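Local atomic coordinates of nitroreductase family protein (Sphingopyxis sp., PDB entry 7DP1), a protein that acts as an FMN- and NADPH-dependent nitroreductase in the breakdown of dinitroaniline herbicides. Residues R18-A23 and S172-C177; F132-M137 and G200-H205. The protein carries 1 engineered substitution. All blocks are in the same frame, centred on the assembly; numbering follows the deposited sequence.

Contact 1: R18-A23 and S172-C177. With FMN (flavin mononucleotide), chain C.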
loop_
_atom_site.group_PDB
_atom_site.type_symbol
_atom_site.label_atom_id
_atom_site.label_comp_id
_atom_site.label_asym_id
_atom_site.label_seq_id
_atom_site.Cartn_x
_atom_site.Cartn_y
_atom_site.Cartn_z
ATOM N N ARG A 18 -8.516 10.076 8.317
ATOM C CA ARG A 18 -8.176 8.697 8.683
ATOM C C ARG A 18 -7.055 8.674 9.719
ATOM O O ARG A 18 -6.006 9.272 9.521
ATOM C CB ARG A 18 -7.765 7.864 7.461
ATOM C CG ARG A 18 -7.469 6.380 7.828
ATOM C CD ARG A 18 -6.232 5.790 7.138
ATOM N NE ARG A 18 -5.036 6.594 7.391
ATOM C CZ ARG A 18 -4.284 6.520 8.483
ATOM N NH1 ARG A 18 -4.611 5.677 9.456
ATOM N NH2 ARG A 18 -3.215 7.319 8.612
ATOM N N ARG A 19 -7.281 7.982 10.828
ATOM C CA ARG A 19 -6.217 7.771 11.799
ATOM C C ARG A 19 -6.274 6.348 12.344
ATOM O O ARG A 19 -7.271 5.640 12.183
ATOM C CB ARG A 19 -6.302 8.780 12.942
ATOM C CG ARG A 19 -7.449 8.576 13.908
ATOM C CD ARG A 19 -7.448 9.668 15.005
ATOM N NE ARG A 19 -6.267 9.588 15.864
ATOM C CZ ARG A 19 -5.616 10.623 16.401
ATOM N NH1 ARG A 19 -6.036 11.878 16.231
ATOM N NH2 ARG A 19 -4.551 10.392 17.161
ATOM N N SER A 20 -5.194 5.918 12.974
ATOM C CA SER A 20 -5.218 4.621 13.612
ATOM C C SER A 20 -5.994 4.748 14.923
ATOM O O SER A 20 -5.458 5.200 15.919
ATOM C CB SER A 20 -3.798 4.113 13.833
ATOM O OG SER A 20 -3.210 3.816 12.568
ATOM N N VAL A 21 -7.250 4.314 14.911
ATOM C CA VAL A 21 -8.141 4.444 16.064
ATOM C C VAL A 21 -7.949 3.323 17.084
ATOM O O VAL A 21 -8.022 2.137 16.745
ATOM C CB VAL A 21 -9.611 4.482 15.587
ATOM C CG1 VAL A 21 -10.563 4.309 16.728
ATOM C CG2 VAL A 21 -9.876 5.788 14.840
ATOM N N ARG A 22 -7.701 3.694 18.335
ATOM C CA ARG A 22 -7.445 2.695 19.375
ATOM C C ARG A 22 -8.466 2.784 20.504
ATOM O O ARG A 22 -8.160 2.496 21.667
ATOM C CB ARG A 22 -6.013 2.840 19.909
ATOM C CG ARG A 22 -4.982 2.646 18.803
ATOM C CD ARG A 22 -3.548 2.924 19.221
ATOM N NE ARG A 22 -2.635 2.708 18.091
ATOM C CZ ARG A 22 -2.120 3.682 17.345
ATOM N NH1 ARG A 22 -2.417 4.949 17.609
ATOM N NH2 ARG A 22 -1.307 3.391 16.330
ATOM N N ALA A 23 -9.679 3.201 20.149
ATOM C CA ALA A 23 -10.822 3.134 21.049
ATOM C C ALA A 23 -12.127 3.178 20.269
ATOM O O ALA A 23 -12.484 4.218 19.691
ATOM C CB ALA A 23 -10.785 4.254 22.060
ATOM N N SER A 172 -10.751 2.516 11.673
ATOM C CA SER A 172 -9.951 1.313 11.762
ATOM C C SER A 172 -8.585 1.518 12.389
ATOM O O SER A 172 -8.126 2.642 12.597
ATOM C CB SER A 172 -9.805 0.692 10.378
ATOM O OG SER A 172 -8.909 1.444 9.582
ATOM N N CYS A 173 -7.953 0.397 12.706
ATOM C CA CYS A 173 -6.576 0.374 13.146
ATOM C C CYS A 173 -5.877 -0.760 12.430
ATOM O O CYS A 173 -6.184 -1.918 12.687
ATOM C CB CYS A 173 -6.485 0.168 14.668
ATOM S SG CYS A 173 -4.796 0.474 15.300
ATOM N N PRO A 174 -4.948 -0.443 11.515
ATOM C CA PRO A 174 -4.116 -1.516 10.964
ATOM C C PRO A 174 -3.241 -2.073 12.084
ATOM O O PRO A 174 -2.794 -1.309 12.935
ATOM C CB PRO A 174 -3.297 -0.813 9.883
ATOM C CG PRO A 174 -3.305 0.634 10.286
ATOM C CD PRO A 174 -4.581 0.887 10.983
ATOM N N GLN A 175 -3.055 -3.387 12.131
ATOM C CA GLN A 175 -2.327 -4.011 13.245
ATOM C C GLN A 175 -1.384 -5.114 12.802
ATOM O O GLN A 175 -1.831 -6.200 12.456
ATOM C CB GLN A 175 -3.288 -4.618 14.253
ATOM C CG GLN A 175 -4.141 -3.660 15.034
ATOM C CD GLN A 175 -4.879 -4.394 16.133
ATOM O OE1 GLN A 175 -5.873 -5.072 15.877
ATOM N NE2 GLN A 175 -4.377 -4.294 17.364
ATOM N N GLU A 176 -0.082 -4.863 12.873
ATOM C CA GLU A 176 0.890 -5.906 12.565
ATOM C C GLU A 176 1.143 -6.809 13.760
ATOM O O GLU A 176 1.832 -7.826 13.649
ATOM C CB GLU A 176 2.202 -5.289 12.112
ATOM C CG GLU A 176 2.394 -5.326 10.633
ATOM C CD GLU A 176 3.303 -4.208 10.153
ATOM O OE1 GLU A 176 3.893 -3.499 11.002
ATOM O OE2 GLU A 176 3.414 -4.047 8.923
ATOM N N CYS A 177 0.608 -6.425 14.913
ATOM C CA CYS A 177 0.859 -7.185 16.138
ATOM C C CYS A 177 0.422 -8.654 16.014
ATOM O O CYS A 177 1.011 -9.541 16.631
ATOM C CB CYS A 177 0.142 -6.524 17.319
ATOM S SG CYS A 177 -1.650 -6.397 17.095
HETATM N N1 FMN C . -0.689 0.517 15.476
HETATM C C2 FMN C . -0.744 -0.181 16.665
HETATM O O2 FMN C . -1.025 0.395 17.710
HETATM N N3 FMN C . -0.482 -1.531 16.703
HETATM C C4 FMN C . -0.163 -2.213 15.553
HETATM O O4 FMN C . 0.053 -3.438 15.609
HETATM C C4A FMN C . -0.095 -1.504 14.354
HETATM N N5 FMN C . 0.231 -2.149 13.181
HETATM C C5A FMN C . 0.281 -1.465 11.983
HETATM C C6 FMN C . 0.600 -2.164 10.821
HETATM C C7 FMN C . 0.661 -1.500 9.611
HETATM C C7M FMN C . 0.991 -2.229 8.345
HETATM C C8 FMN C . 0.401 -0.139 9.556
HETATM C C8M FMN C . 0.461 0.523 8.209
HETATM C C9 FMN C . 0.082 0.570 10.716
HETATM C C9A FMN C . 0.023 -0.094 11.944
HETATM N N10 FMN C . -0.289 0.562 13.125
HETATM C C10 FMN C . -0.348 -0.138 14.320
HETATM C "C1'" FMN C . -0.604 2.024 13.141
HETATM C "C2'" FMN C . 0.605 2.949 13.035
HETATM O "O2'" FMN C . 1.224 3.058 14.291
HETATM C "C3'" FMN C . 0.106 4.322 12.597
HETATM O "O3'" FMN C . -0.293 4.196 11.248
HETATM C "C4'" FMN C . 1.159 5.424 12.670
HETATM O "O4'" FMN C . 1.582 5.711 13.991
HETATM C "C5'" FMN C . 0.543 6.682 12.110
HETATM O "O5'" FMN C . -0.568 7.005 12.910
HETATM P P FMN C . -1.964 7.254 12.151
HETATM O O1P FMN C . -3.059 7.336 13.176
HETATM O O2P FMN C . -1.868 8.541 11.350
HETATM O O3P FMN C . -2.206 6.099 11.195
HETATM O O HOH W 1 -6.927 3.685 9.784
HETATM O O HOH W 2 -9.622 5.442 10.901
#

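Contact 2: F132-M137 and G200-H205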
loop_
_atom_site.group_PDB
_atom_site.type_symbol
_atom_site.label_atom_id
_atom_site.label_comp_id
_atom_site.label_asym_id
_atom_site.label_seq_id
_atom_site.Cartn_x
_atom_site.Cartn_y
_atom_site.Cartn_z
ATOM N N PHE A 132 -8.466 -3.346 20.292
ATOM C CA PHE A 132 -8.833 -2.115 20.983
ATOM C C PHE A 132 -10.338 -2.024 21.142
ATOM O O PHE A 132 -10.888 -0.926 21.149
ATOM C CB PHE A 132 -8.308 -0.881 20.238
ATOM C CG PHE A 132 -6.818 -0.862 20.066
ATOM C CD1 PHE A 132 -5.982 -0.809 21.168
ATOM C CD2 PHE A 132 -6.251 -0.905 18.806
ATOM C CE1 PHE A 132 -4.606 -0.781 21.017
ATOM C CE2 PHE A 132 -4.875 -0.890 18.647
ATOM C CZ PHE A 132 -4.049 -0.828 19.756
ATOM N N GLY A 133 -11.003 -3.178 21.212
ATOM C CA GLY A 133 -12.434 -3.213 21.436
ATOM C C GLY A 133 -13.287 -3.126 20.188
ATOM O O GLY A 133 -14.505 -2.982 20.266
ATOM N N ALA A 134 -12.650 -3.193 19.030
ATOM C CA ALA A 134 -13.380 -3.209 17.772
ATOM C C ALA A 134 -14.191 -4.499 17.648
ATOM O O ALA A 134 -13.726 -5.574 18.041
ATOM C CB ALA A 134 -12.436 -3.062 16.613
ATOM N N PRO A 135 -15.412 -4.391 17.106
ATOM C CA PRO A 135 -16.327 -5.533 16.942
ATOM C C PRO A 135 -15.958 -6.452 15.781
ATOM O O PRO A 135 -16.391 -7.602 15.757
ATOM C CB PRO A 135 -17.677 -4.860 16.689
ATOM C CG PRO A 135 -17.316 -3.575 16.034
ATOM C CD PRO A 135 -16.038 -3.124 16.697
ATOM N N VAL A 136 -15.169 -5.946 14.845
ATOM C CA VAL A 136 -14.814 -6.667 13.624
ATOM C C VAL A 136 -13.306 -6.663 13.439
ATOM O O VAL A 136 -12.654 -5.658 13.712
ATOM C CB VAL A 136 -15.496 -6.026 12.374
ATOM C CG1 VAL A 136 -14.879 -6.541 11.080
ATOM C CG2 VAL A 136 -17.026 -6.257 12.400
ATOM N N MET A 137 -12.740 -7.787 13.015
ATOM C CA MET A 137 -11.307 -7.829 12.723
ATOM C C MET A 137 -11.061 -8.477 11.361
ATOM O O MET A 137 -11.520 -9.594 11.106
ATOM C CB MET A 137 -10.539 -8.593 13.813
ATOM C CG MET A 137 -9.064 -8.835 13.480
ATOM S SD MET A 137 -8.085 -7.297 13.470
ATOM C CE MET A 137 -8.421 -6.751 15.156
ATOM N N GLY A 200 -3.442 -7.474 10.713
ATOM C CA GLY A 200 -4.860 -7.373 11.013
ATOM C C GLY A 200 -5.306 -5.955 10.714
ATOM O O GLY A 200 -4.462 -5.067 10.523
ATOM N N LEU A 201 -6.618 -5.750 10.616
ATOM C CA LEU A 201 -7.199 -4.403 10.558
ATOM C C LEU A 201 -8.408 -4.387 11.497
ATOM O O LEU A 201 -9.435 -5.010 11.219
ATOM C CB LEU A 201 -7.595 -4.016 9.124
ATOM C CG LEU A 201 -8.238 -2.632 8.880
ATOM C CD1 LEU A 201 -7.203 -1.473 8.955
ATOM C CD2 LEU A 201 -9.044 -2.574 7.554
ATOM N N ALA A 202 -8.263 -3.758 12.655
ATOM C CA ALA A 202 -9.397 -3.645 13.564
ATOM C C ALA A 202 -10.399 -2.694 12.933
ATOM O O ALA A 202 -10.006 -1.645 12.433
ATOM C CB ALA A 202 -8.950 -3.155 14.914
ATOM N N ILE A 203 -11.685 -3.043 12.963
ATOM C CA ILE A 203 -12.730 -2.233 12.327
ATOM C C ILE A 203 -13.912 -1.950 13.240
ATOM O O ILE A 203 -14.428 -2.866 13.885
ATOM C CB ILE A 203 -13.269 -2.919 11.048
ATOM C CG1 ILE A 203 -12.200 -2.952 9.961
ATOM C CG2 ILE A 203 -14.460 -2.166 10.485
ATOM C CD1 ILE A 203 -12.652 -3.657 8.700
ATOM N N GLY A 204 -14.368 -0.693 13.266
ATOM C CA GLY A 204 -15.525 -0.330 14.069
ATOM C C GLY A 204 -15.834 1.152 14.059
ATOM O O GLY A 204 -15.286 1.912 13.241
ATOM N N HIS A 205 -16.725 1.556 14.964
ATOM C CA HIS A 205 -17.117 2.941 15.120
ATOM C C HIS A 205 -16.207 3.594 16.154
ATOM O O HIS A 205 -16.094 3.104 17.281
ATOM C CB HIS A 205 -18.582 3.038 15.560
ATOM C CG HIS A 205 -19.561 2.538 14.541
ATOM N ND1 HIS A 205 -20.156 3.360 13.608
ATOM C CD2 HIS A 205 -20.049 1.293 14.311
ATOM C CE1 HIS A 205 -20.978 2.648 12.856
ATOM N NE2 HIS A 205 -20.929 1.391 13.258
#

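Contact 1: R18-A23 and S172-C177
C173 swings its sulfur anti to its own backbone N (chi1 -168°), toward S20 and R22, where SG lies 4.0 Å from S20 CB and also meets the CG methylene of R22. S20 sets OG beside its backbone N (chi1 -68°), between the CD methylene of P174 and the FMN phosphate. The backbones are joined by a nearly straight bond (167°) from V21 N to S172 O, 3.0 Å long, the donor standing above the carbonyl plane. R19 O and S172 O, two acceptors, lie close together; two waters donate to R19 O and link it to S172, one at OG and the other at N, and the first also accepts from R18 NH1.

S20 grips the phosphate twice, through N to O1P at 2.6 Å and through OG to O3P at 2.8 Å. The R18 guanidinium presents its edge to O3P, and its NH2 also bonds R43 O of the second subunit. Further along, the extended R22 chain brings NE within 2.8 Å of O2, while NH2 reaches N1 at 3.1 Å in the guanidinium plane. P174, compact and apolar, lays CG over the flavin, 3.4 Å from C9. Beyond it, E176 N donates to N5 at 2.7 Å and C177 N to O4.

The two segments thus hold the cofactor at both ends. A positive charge beside N1 and O2 would be expected to stabilise the anionic reduced flavin, and the N-H at N5 probably helps tune that redox-active atom.

Contact 2: F132-M137 and G200-H205
A134 rests its methyl against strand 195-204, with CB 3.9 Å from A202 CB and close to I203 O; so small a side chain lets the incoming loop approach the face carrying A202. P135 follows, its CD 3.3 Å from I203 O and leaning on G204, whose bare CA leaves room for the ring. At V136 the strand proper begins in an antiparallel hydrogen-bonded pair with I203. I203 N gives V136 O a good bond of 2.9 Å (160°), whereas the return bond from V136 N to I203 O is weak at 3.3 Å. On the same face the branched side chains cross at an angle, CG1 of V136 lying 4.0 Å from I203 CB. M137, paired with A202 without hydrogen bonds, turns to the face that carries the alanine: a chain bent at chi2 (68°) and chi3 (58°) curls CE back to 3.6 Å from A202 CB and sets SD by L201 O. The flexible thioether suits a hook laying CE on small A202 while SD passes G200 CA, where a side chain would be tight. Strand 54-59 flanks strand 136-143, strand 171-175 borders strand 195-204, and helix 148-167 packs on L201 and I203.

In the fold
Strand 171-175, an outer strand of the sheet within this chain, joins the two contacts: on one side it meets R18-A23 and the flavin, on the other strand 195-204. Their centres are 8 Å apart, and the backbones are tied by C173 O to A202 N at 2.8 Å and Q175 O to G200 N at 2.7 Å. Contact 1 forms much of the FMN pocket, while contact 2 lies one strand further in, with G200 CA about 8 Å from the cofactor's nearest atom. F132, opening the 132-137 segment, touches FMN, R22 and C173 and so reaches into contact 1. The four segments alternate along the chain, and the loop after helix 11-17 is fastened to a strand about 150 residues further on.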